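Local coordinates for molinate hydrolase (Gulosibacter molinativorax, PDB 4UB9), which hydrolyses the thiocarbamate herbicide molinate, probably at a zinc site in a fold shared with other amidohydrolases, at residues Gly41-Gly46 with Val50-Thr55; Gln191-Thr194 with Phe200-Arg203; Thr281-Thr284 with Gly288-Thr291. All coordinates share one frame; numbering follows the deposited sequence.

Contact 1: residues Gly41-Gly46 with Val50-Thr55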
ATOM      1  N   GLY A  41      19.336 -32.266 -46.974  1.00 53.84           N
ATOM      2  CA  GLY A  41      18.107 -31.550 -46.591  1.00 48.53           C
ATOM      3  C   GLY A  41      17.879 -30.291 -47.402  1.00 44.14           C
ATOM      4  O   GLY A  41      18.750 -29.850 -48.144  1.00 41.06           O
ATOM      5  N   THR A  42      16.665 -29.765 -47.303  1.00 45.37           N
ATOM      6  CA  THR A  42      16.330 -28.465 -47.874  1.00 45.81           C
ATOM      7  C   THR A  42      16.970 -27.336 -47.029  1.00 44.30           C
ATOM      8  O   THR A  42      16.634 -27.153 -45.865  1.00 34.86           O
ATOM      9  CB  THR A  42      14.809 -28.287 -47.975  1.00 44.72           C
ATOM     10  OG1 THR A  42      14.269 -29.375 -48.734  1.00 42.15           O
ATOM     11  CG2 THR A  42      14.466 -26.973 -48.687  1.00 49.02           C
ATOM     12  N   LEU A  43      17.887 -26.598 -47.648  1.00 45.70           N
ATOM     13  CA  LEU A  43      18.599 -25.524 -46.982  1.00 43.15           C
ATOM     14  C   LEU A  43      17.876 -24.169 -47.034  1.00 41.88           C
ATOM     15  O   LEU A  43      17.522 -23.650 -48.118  1.00 41.13           O
ATOM     16  CB  LEU A  43      19.986 -25.350 -47.559  1.00 44.73           C
ATOM     17  CG  LEU A  43      20.812 -24.196 -46.934  1.00 46.87           C
ATOM     18  CD1 LEU A  43      21.218 -24.517 -45.515  1.00 44.45           C
ATOM     19  CD2 LEU A  43      22.061 -23.926 -47.756  1.00 42.64           C
ATOM     20  N   ILE A  44      17.654 -23.616 -45.840  1.00 36.43           N
ATOM     21  CA  ILE A  44      17.154 -22.235 -45.659  1.00 38.34           C
ATOM     22  C   ILE A  44      18.269 -21.543 -44.942  1.00 39.83           C
ATOM     23  O   ILE A  44      18.437 -21.718 -43.732  1.00 37.50           O
ATOM     24  CB  ILE A  44      15.873 -22.168 -44.834  1.00 41.45           C
ATOM     25  CG1 ILE A  44      14.738 -22.913 -45.553  1.00 42.37           C
ATOM     26  CG2 ILE A  44      15.486 -20.718 -44.602  1.00 42.93           C
ATOM     27  CD1 ILE A  44      13.401 -22.938 -44.831  1.00 41.24           C
ATOM     28  N   ASP A  45      19.110 -20.842 -45.697  1.00 39.58           N
ATOM     29  CA  ASP A  45      20.458 -20.454 -45.188  1.00 39.67           C
ATOM     30  C   ASP A  45      20.520 -19.147 -44.373  1.00 37.02           C
ATOM     31  O   ASP A  45      21.549 -18.818 -43.787  1.00 38.54           O
ATOM     32  CB  ASP A  45      21.487 -20.396 -46.338  1.00 38.74           C
ATOM     33  CG  ASP A  45      21.171 -19.330 -47.378  1.00 40.89           C
ATOM     34  OD1 ASP A  45      20.037 -18.765 -47.409  1.00 48.10           O
ATOM     35  OD2 ASP A  45      22.063 -19.059 -48.180  1.00 43.45           O
ATOM     36  N   GLY A  46      19.436 -18.389 -44.410  1.00 39.77           N
ATOM     37  CA  GLY A  46      19.348 -17.098 -43.714  1.00 39.33           C
ATOM     38  C   GLY A  46      19.618 -15.866 -44.580  1.00 39.68           C
ATOM     39  O   GLY A  46      19.483 -14.731 -44.111  1.00 43.72           O
ATOM     40  N   VAL A  50      15.278 -18.312 -52.194  1.00 52.70           N
ATOM     41  CA  VAL A  50      14.546 -19.579 -52.354  1.00 53.55           C
ATOM     42  C   VAL A  50      15.345 -20.740 -51.711  1.00 49.64           C
ATOM     43  O   VAL A  50      16.577 -20.839 -51.878  1.00 53.13           O
ATOM     44  CB  VAL A  50      14.205 -19.867 -53.849  1.00 53.40           C
ATOM     45  CG1 VAL A  50      15.479 -19.968 -54.673  1.00 64.30           C
ATOM     46  CG2 VAL A  50      13.406 -21.147 -54.006  1.00 51.73           C
ATOM     47  N   PRO A  51      14.654 -21.596 -50.943  1.00 41.92           N
ATOM     48  CA  PRO A  51      15.314 -22.736 -50.322  1.00 43.50           C
ATOM     49  C   PRO A  51      15.826 -23.736 -51.353  1.00 45.41           C
ATOM     50  O   PRO A  51      15.213 -23.888 -52.413  1.00 46.42           O
ATOM     51  CB  PRO A  51      14.233 -23.357 -49.470  1.00 42.49           C
ATOM     52  CG  PRO A  51      12.941 -22.790 -49.921  1.00 43.44           C
ATOM     53  CD  PRO A  51      13.223 -21.522 -50.624  1.00 42.02           C
ATOM     54  N   VAL A  52      16.987 -24.313 -51.070  1.00 43.11           N
ATOM     55  CA  VAL A  52      17.680 -25.162 -52.012  1.00 46.19           C
ATOM     56  C   VAL A  52      17.641 -26.599 -51.517  1.00 42.30           C
ATOM     57  O   VAL A  52      18.220 -26.910 -50.497  1.00 43.02           O
ATOM     58  CB  VAL A  52      19.113 -24.627 -52.399  1.00 53.24           C
ATOM     59  CG1 VAL A  52      19.687 -23.690 -51.361  1.00 52.58           C
ATOM     60  CG2 VAL A  52      20.090 -25.750 -52.756  1.00 49.19           C
ATOM     61  N   PRO A  53      16.926 -27.480 -52.233  1.00 44.36           N
ATOM     62  CA  PRO A  53      16.837 -28.860 -51.761  1.00 44.93           C
ATOM     63  C   PRO A  53      18.156 -29.634 -51.896  1.00 47.96           C
ATOM     64  O   PRO A  53      19.105 -29.166 -52.519  1.00 41.67           O
ATOM     65  CB  PRO A  53      15.733 -29.479 -52.636  1.00 40.87           C
ATOM     66  CG  PRO A  53      15.213 -28.385 -53.522  1.00 45.14           C
ATOM     67  CD  PRO A  53      16.292 -27.343 -53.560  1.00 48.37           C
ATOM     68  N   GLU A  54      18.183 -30.820 -51.312  1.00 55.48           N
ATOM     69  CA  GLU A  54      19.318 -31.766 -51.496  1.00 62.99           C
ATOM     70  C   GLU A  54      20.665 -31.188 -51.199  1.00 55.01           C
ATOM     71  O   GLU A  54      21.610 -31.301 -51.992  1.00 56.53           O
ATOM     72  CB  GLU A  54      19.293 -32.390 -52.901  1.00 65.34           C
ATOM     73  CG  GLU A  54      18.389 -33.577 -52.816  1.00 67.76           C
ATOM     74  CD  GLU A  54      17.716 -33.976 -54.089  1.00 69.24           C
ATOM     75  OE1 GLU A  54      17.879 -33.308 -55.138  1.00 64.21           O
ATOM     76  OE2 GLU A  54      16.992 -34.981 -54.016  1.00 81.27           O
ATOM     77  N   THR A  55      20.700 -30.480 -50.095  1.00 52.04           N
ATOM     78  CA  THR A  55      21.886 -29.718 -49.751  1.00 45.90           C
ATOM     79  C   THR A  55      22.564 -30.362 -48.581  1.00 42.26           C
ATOM     80  O   THR A  55      21.942 -30.990 -47.755  1.00 41.09           O
ATOM     81  CB  THR A  55      21.569 -28.242 -49.454  1.00 48.15           C
ATOM     82  OG1 THR A  55      20.767 -27.690 -50.517  1.00 47.34           O
ATOM     83  CG2 THR A  55      22.843 -27.436 -49.342  1.00 51.04           C
TER

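Contact 2: residues Gln191-Thr194 with Phe200-Arg203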
ATOM      1  N   GLN A 191       5.505  -3.161  -3.863  1.00 28.61           N
ATOM      2  CA  GLN A 191       6.670  -2.410  -3.443  1.00 28.45           C
ATOM      3  C   GLN A 191       7.542  -3.302  -2.586  1.00 25.70           C
ATOM      4  O   GLN A 191       7.440  -3.322  -1.338  1.00 25.32           O
ATOM      5  CB  GLN A 191       6.225  -1.158  -2.664  1.00 30.11           C
ATOM      6  CG  GLN A 191       5.421  -0.157  -3.482  1.00 30.72           C
ATOM      7  CD  GLN A 191       4.881   1.035  -2.676  1.00 30.54           C
ATOM      8  OE1 GLN A 191       3.793   1.566  -2.965  1.00 30.11           O
ATOM      9  NE2 GLN A 191       5.568   1.380  -1.633  1.00 35.91           N
ATOM     10  N   ALA A 192       8.408  -4.014  -3.249  1.00 23.81           N
ATOM     11  CA  ALA A 192       9.227  -5.017  -2.574  1.00 27.90           C
ATOM     12  C   ALA A 192       9.994  -4.513  -1.361  1.00 31.20           C
ATOM     13  O   ALA A 192      10.117  -5.216  -0.344  1.00 34.92           O
ATOM     14  CB  ALA A 192      10.174  -5.622  -3.550  1.00 28.87           C
ATOM     15  N   ARG A 193      10.493  -3.282  -1.437  1.00 33.79           N
ATOM     16  CA  ARG A 193      11.282  -2.687  -0.330  1.00 32.85           C
ATOM     17  C   ARG A 193      10.524  -2.588   0.964  1.00 30.69           C
ATOM     18  O   ARG A 193      11.114  -2.567   2.016  1.00 32.35           O
ATOM     19  CB  ARG A 193      11.852  -1.315  -0.693  1.00 37.19           C
ATOM     20  CG  ARG A 193      13.280  -1.422  -1.218  1.00 39.49           C
ATOM     21  CD  ARG A 193      13.917  -0.086  -1.583  1.00 41.85           C
ATOM     22  NE  ARG A 193      15.176  -0.287  -2.330  1.00 39.10           N
ATOM     23  CZ  ARG A 193      16.388  -0.384  -1.792  1.00 39.79           C
ATOM     24  NH1 ARG A 193      16.586  -0.294  -0.463  1.00 43.64           N
ATOM     25  NH2 ARG A 193      17.428  -0.580  -2.584  1.00 39.68           N
ATOM     26  N   THR A 194       9.200  -2.521   0.903  1.00 29.12           N
ATOM     27  CA  THR A 194       8.418  -2.460   2.124  1.00 25.33           C
ATOM     28  C   THR A 194       8.481  -3.741   2.981  1.00 26.09           C
ATOM     29  O   THR A 194       8.109  -3.724   4.127  1.00 25.83           O
ATOM     30  CB  THR A 194       6.932  -2.139   1.844  1.00 28.18           C
ATOM     31  OG1 THR A 194       6.318  -3.188   1.082  1.00 25.84           O
ATOM     32  CG2 THR A 194       6.795  -0.796   1.093  1.00 26.89           C
ATOM     33  N   PHE A 200      19.659  -6.231   1.913  1.00 31.47           N
ATOM     34  CA  PHE A 200      19.564  -7.165   0.763  1.00 30.23           C
ATOM     35  C   PHE A 200      19.133  -6.420  -0.497  1.00 27.28           C
ATOM     36  O   PHE A 200      19.697  -6.597  -1.549  1.00 30.06           O
ATOM     37  CB  PHE A 200      18.586  -8.294   1.059  1.00 31.02           C
ATOM     38  CG  PHE A 200      18.463  -9.310  -0.056  1.00 28.61           C
ATOM     39  CD1 PHE A 200      19.580  -9.929  -0.581  1.00 31.24           C
ATOM     40  CD2 PHE A 200      17.241  -9.629  -0.571  1.00 29.98           C
ATOM     41  CE1 PHE A 200      19.476 -10.835  -1.619  1.00 33.52           C
ATOM     42  CE2 PHE A 200      17.115 -10.545  -1.597  1.00 30.51           C
ATOM     43  CZ  PHE A 200      18.231 -11.158  -2.113  1.00 32.62           C
ATOM     44  N   ALA A 201      18.153  -5.543  -0.361  1.00 28.98           N
ATOM     45  CA  ALA A 201      17.689  -4.745  -1.499  1.00 29.54           C
ATOM     46  C   ALA A 201      18.815  -3.900  -2.094  1.00 31.68           C
ATOM     47  O   ALA A 201      18.985  -3.839  -3.302  1.00 33.74           O
ATOM     48  CB  ALA A 201      16.536  -3.862  -1.102  1.00 29.73           C
ATOM     49  N   ASP A 202      19.637  -3.311  -1.234  1.00 30.26           N
ATOM     50  CA  ASP A 202      20.768  -2.488  -1.707  1.00 30.54           C
ATOM     51  C   ASP A 202      21.815  -3.324  -2.390  1.00 28.28           C
ATOM     52  O   ASP A 202      22.422  -2.935  -3.382  1.00 33.31           O
ATOM     53  CB  ASP A 202      21.420  -1.683  -0.549  1.00 31.03           C
ATOM     54  CG  ASP A 202      20.561  -0.543  -0.070  1.00 32.26           C
ATOM     55  OD1 ASP A 202      19.564  -0.171  -0.731  1.00 35.29           O
ATOM     56  OD2 ASP A 202      20.838  -0.005   1.016  1.00 40.18           O
ATOM     57  N   ARG A 203      22.080  -4.475  -1.829  1.00 30.80           N
ATOM     58  CA  ARG A 203      23.116  -5.355  -2.413  1.00 31.30           C
ATOM     59  C   ARG A 203      22.696  -5.824  -3.815  1.00 29.71           C
ATOM     60  O   ARG A 203      23.503  -5.903  -4.726  1.00 30.77           O
ATOM     61  CB  ARG A 203      23.392  -6.547  -1.477  1.00 32.71           C
ATOM     62  CG  ARG A 203      24.459  -7.511  -2.007  1.00 32.56           C
ATOM     63  CD  ARG A 203      24.959  -8.434  -0.946  1.00 30.23           C
ATOM     64  NE  ARG A 203      23.991  -9.479  -0.590  1.00 33.46           N
ATOM     65  CZ  ARG A 203      23.347  -9.588   0.578  1.00 31.04           C
ATOM     66  NH1 ARG A 203      23.437  -8.659   1.522  1.00 28.35           N
ATOM     67  NH2 ARG A 203      22.544 -10.627   0.794  1.00 31.32           N
TER

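Contact 3: residues Thr281-Thr284 with Gly288-Thr291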
ATOM      1  N   THR A 281      19.076   1.206 -27.685  1.00 28.83           N
ATOM      2  CA  THR A 281      18.220   2.147 -27.004  1.00 28.71           C
ATOM      3  C   THR A 281      16.991   1.482 -26.417  1.00 31.06           C
ATOM      4  O   THR A 281      16.499   0.516 -26.926  1.00 30.60           O
ATOM      5  CB  THR A 281      17.758   3.278 -27.933  1.00 34.39           C
ATOM      6  OG1 THR A 281      17.108   2.729 -29.065  1.00 29.85           O
ATOM      7  CG2 THR A 281      18.921   4.097 -28.401  1.00 36.65           C
ATOM      8  N   HIS A 282      16.521   2.018 -25.312  1.00 28.52           N
ATOM      9  CA  HIS A 282      15.254   1.657 -24.752  1.00 28.93           C
ATOM     10  C   HIS A 282      14.379   2.886 -24.903  1.00 32.54           C
ATOM     11  O   HIS A 282      14.728   3.940 -24.437  1.00 29.44           O
ATOM     12  CB  HIS A 282      15.456   1.251 -23.302  1.00 30.98           C
ATOM     13  CG  HIS A 282      14.242   1.385 -22.445  1.00 30.00           C
ATOM     14  ND1 HIS A 282      13.414   0.332 -22.161  1.00 36.89           N
ATOM     15  CD2 HIS A 282      13.738   2.443 -21.778  1.00 30.47           C
ATOM     16  CE1 HIS A 282      12.440   0.738 -21.377  1.00 33.08           C
ATOM     17  NE2 HIS A 282      12.614   2.016 -21.128  1.00 33.94           N
ATOM     18  N   THR A 283      13.260   2.756 -25.596  1.00 34.65           N
ATOM     19  CA  THR A 283      12.375   3.897 -25.846  1.00 35.76           C
ATOM     20  C   THR A 283      10.927   3.559 -25.620  1.00 33.00           C
ATOM     21  O   THR A 283      10.500   2.478 -25.886  1.00 37.78           O
ATOM     22  CB  THR A 283      12.552   4.546 -27.243  1.00 35.61           C
ATOM     23  OG1 THR A 283      12.204   3.621 -28.274  1.00 35.07           O
ATOM     24  CG2 THR A 283      13.957   5.010 -27.443  1.00 35.93           C
ATOM     25  N   THR A 284      10.197   4.514 -25.096  1.00 31.42           N
ATOM     26  CA  THR A 284       8.892   4.278 -24.563  1.00 33.06           C
ATOM     27  C   THR A 284       7.862   5.254 -25.123  1.00 28.52           C
ATOM     28  O   THR A 284       6.744   5.300 -24.686  1.00 27.75           O
ATOM     29  CB  THR A 284       9.041   4.227 -23.025  1.00 35.85           C
ATOM     30  OG1 THR A 284       9.061   2.868 -22.619  1.00 41.25           O
ATOM     31  CG2 THR A 284       8.000   4.940 -22.293  1.00 34.91           C
ATOM     32  N   GLY A 288      10.883   9.576 -28.030  1.00 26.94           N
ATOM     33  CA  GLY A 288      12.010   8.731 -27.692  1.00 27.23           C
ATOM     34  C   GLY A 288      12.505   7.972 -28.902  1.00 27.21           C
ATOM     35  O   GLY A 288      13.696   7.874 -29.168  1.00 30.49           O
ATOM     36  N   LEU A 289      11.571   7.415 -29.631  1.00 28.62           N
ATOM     37  CA  LEU A 289      11.891   6.682 -30.833  1.00 31.52           C
ATOM     38  C   LEU A 289      12.607   7.600 -31.824  1.00 28.62           C
ATOM     39  O   LEU A 289      13.615   7.252 -32.384  1.00 28.83           O
ATOM     40  CB  LEU A 289      10.611   6.134 -31.466  1.00 31.40           C
ATOM     41  CG  LEU A 289      10.755   5.369 -32.785  1.00 35.46           C
ATOM     42  CD1 LEU A 289      11.729   4.205 -32.703  1.00 36.30           C
ATOM     43  CD2 LEU A 289       9.382   4.838 -33.191  1.00 39.97           C
ATOM     44  N   ASN A 290      12.052   8.759 -32.040  1.00 28.52           N
ATOM     45  CA  ASN A 290      12.663   9.695 -32.967  1.00 32.61           C
ATOM     46  C   ASN A 290      14.085  10.019 -32.548  1.00 33.57           C
ATOM     47  O   ASN A 290      14.991  10.061 -33.355  1.00 29.97           O
ATOM     48  CB  ASN A 290      11.864  10.989 -33.066  1.00 33.53           C
ATOM     49  CG  ASN A 290      12.483  11.957 -34.060  1.00 36.94           C
ATOM     50  OD1 ASN A 290      12.474  11.727 -35.266  1.00 36.71           O
ATOM     51  ND2 ASN A 290      13.030  13.058 -33.548  1.00 37.52           N
ATOM     52  N   THR A 291      14.261  10.242 -31.257  1.00 37.20           N
ATOM     53  CA  THR A 291      15.592  10.593 -30.714  1.00 36.29           C
ATOM     54  C   THR A 291      16.580   9.479 -30.950  1.00 39.15           C
ATOM     55  O   THR A 291      17.743   9.709 -31.274  1.00 40.64           O
ATOM     56  CB  THR A 291      15.476  10.940 -29.226  1.00 35.08           C
ATOM     57  OG1 THR A 291      14.741  12.170 -29.090  1.00 37.17           O
ATOM     58  CG2 THR A 291      16.806  11.090 -28.578  1.00 36.37           C
TER

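Contact 1: residues Gly41-Gly46 with Val50-Thr55
Gly41 and Leu43 hold the returning chain through two pairs of backbone hydrogen bonds. Leu43 N donates to Val52 O at 2.9 Å, and Val52 N donates in return to Leu43 O. Two residues earlier on the first segment, Gly41 N reaches Thr55 O at 3.0 Å, while Thr55 N binds Gly41 O at 2.8 Å. Beside these bonds, Val52 O takes a CA-H...O contact from Thr42 CA, and Leu43 O takes another from Pro51 CA at 3.3 Å. The antiparallel register slips by one residue between the two pairs, because Glu54 and Thr55 both face Gly41: this is a G1 beta bulge, and Glu54 sits in the left-handed region (phi/psi 53/45°) that its first position calls for. It lies where the chain turns the corner into strand 55-60. Among the side chains, Leu43 CB packs on Thr55 CB at 3.8 Å, and its CD2 branch lies near Thr55 CG2; Leu43 CB also lies near Val52 CG1. Thr42 meets two prolines. Its CG2, anti to the backbone N, runs alongside Pro51 with 3.7 Å to Pro51 CB, and OG1 crosses toward Pro53 CB. With a glycine in place of Thr42, both prolines would probably lose the branch they rest on, and Trp88, which the threonine also touches, would lose a neighbour. Ile44 CG1 lies 4.0 Å from Pro51 CB, with Leu455 touching both residues.

Contact 2: residues Gln191-Thr194 with Phe200-Arg203
Arg193 grips Asp202 end-on, with NH1 and NH2 both converging on the single oxygen OD1. Arg193 NH2 to Asp202 OD1 is 2.9 Å and meets the oxygen nearly along its C-O bond; Arg193 NH1 to Asp202 OD1 is 3.0 Å and comes from above the carboxylate plane. The oxygen lies close to the guanidinium plane, yet the two flat groups are turned 41° from each other, so this is not the flat, two-oxygen form of the salt bridge. The apolar part is a single methyl: Ala201 CB sits over the centre of one guanidinium face, 3.5 Å from Arg193 CZ. An arginine chain extended from CG to NE carries the charge across from the loop to helix 198-209. At its base the chain makes a short helical turn, in which Gln191 O accepts from both Thr194 N and Thr194 OG1, the latter at 2.7 Å. Outside the two segments, Arg193 NE donates to Phe181 O and NH2 makes a second salt bridge, to Asp205 OD2 on the same helix. With bonds at its edges and a methyl on one face, the guanidinium is probably fixed in rotation, its charge shared between two aspartates a turn apart on the helix.

Contact 3: residues Thr281-Thr284 with Gly288-Thr291
Thr283 and Gly288 bring the two backbones to 5.2 Å between their CA atoms, where the chain leaves strand 279-282 and doubles back as helix 286-294. This is the strand-to-helix passage of a beta-alpha-beta unit, completed by strand 299-301, in the TIM-barrel type of fold to which the amidohydrolases belong. The approach is tight at Gly288: a CB on this glycine would point toward the strand and come to 3.4 Å from Thr283 CB, so the lack of a side chain probably allows the close approach. Contact across the gap is by packing alone, and Thr283 does nearly all of it. Its CG2 methyl lies 3.4 Å from Gly288 O and 3.6 Å from Gly288 C, resting against the peptide group. The first torsion, chi1 64°, sets this up by turning CG2 anti to the carbonyl carbon and Thr283 OG1 between the backbone N and the carbonyl carbon, 4.0 Å from Leu289 CA. Leu289 itself packs on Met300 of the following strand, and Thr283 also touches Ala292 on the helix. The preceding residue, His282, belongs to the metal site with His302, whose ND1 makes a weak hydrogen bond to Thr283 O. The imidazole of His282 is held at both nitrogens: ND1 binds the zinc ion and NE2 is hydrogen-bonded to Asp245 O.

From the N terminus the three contacts follow in series; none encloses or crosses another. Contact 1 comes first, closing a three-residue loop between strand 41-43 and the chain entering strand 55-60, and so joins the sheet that includes strand 88-95 to the four-strand sheet containing strand 55-60. Contact 2 closes a five-residue link, fastening the loop after strand 174-175 onto helix 198-209 near a neighbouring subunit; its centre is about 52 Å from that of contact 1, on the opposite side of the chain's centre. Contact 3 again spans three residues, tying strand 279-282 to helix 286-294 in the barrel, and alone includes a zinc ligand. Contacts 2 and 3 are about 19 Å apart at their nearest atoms.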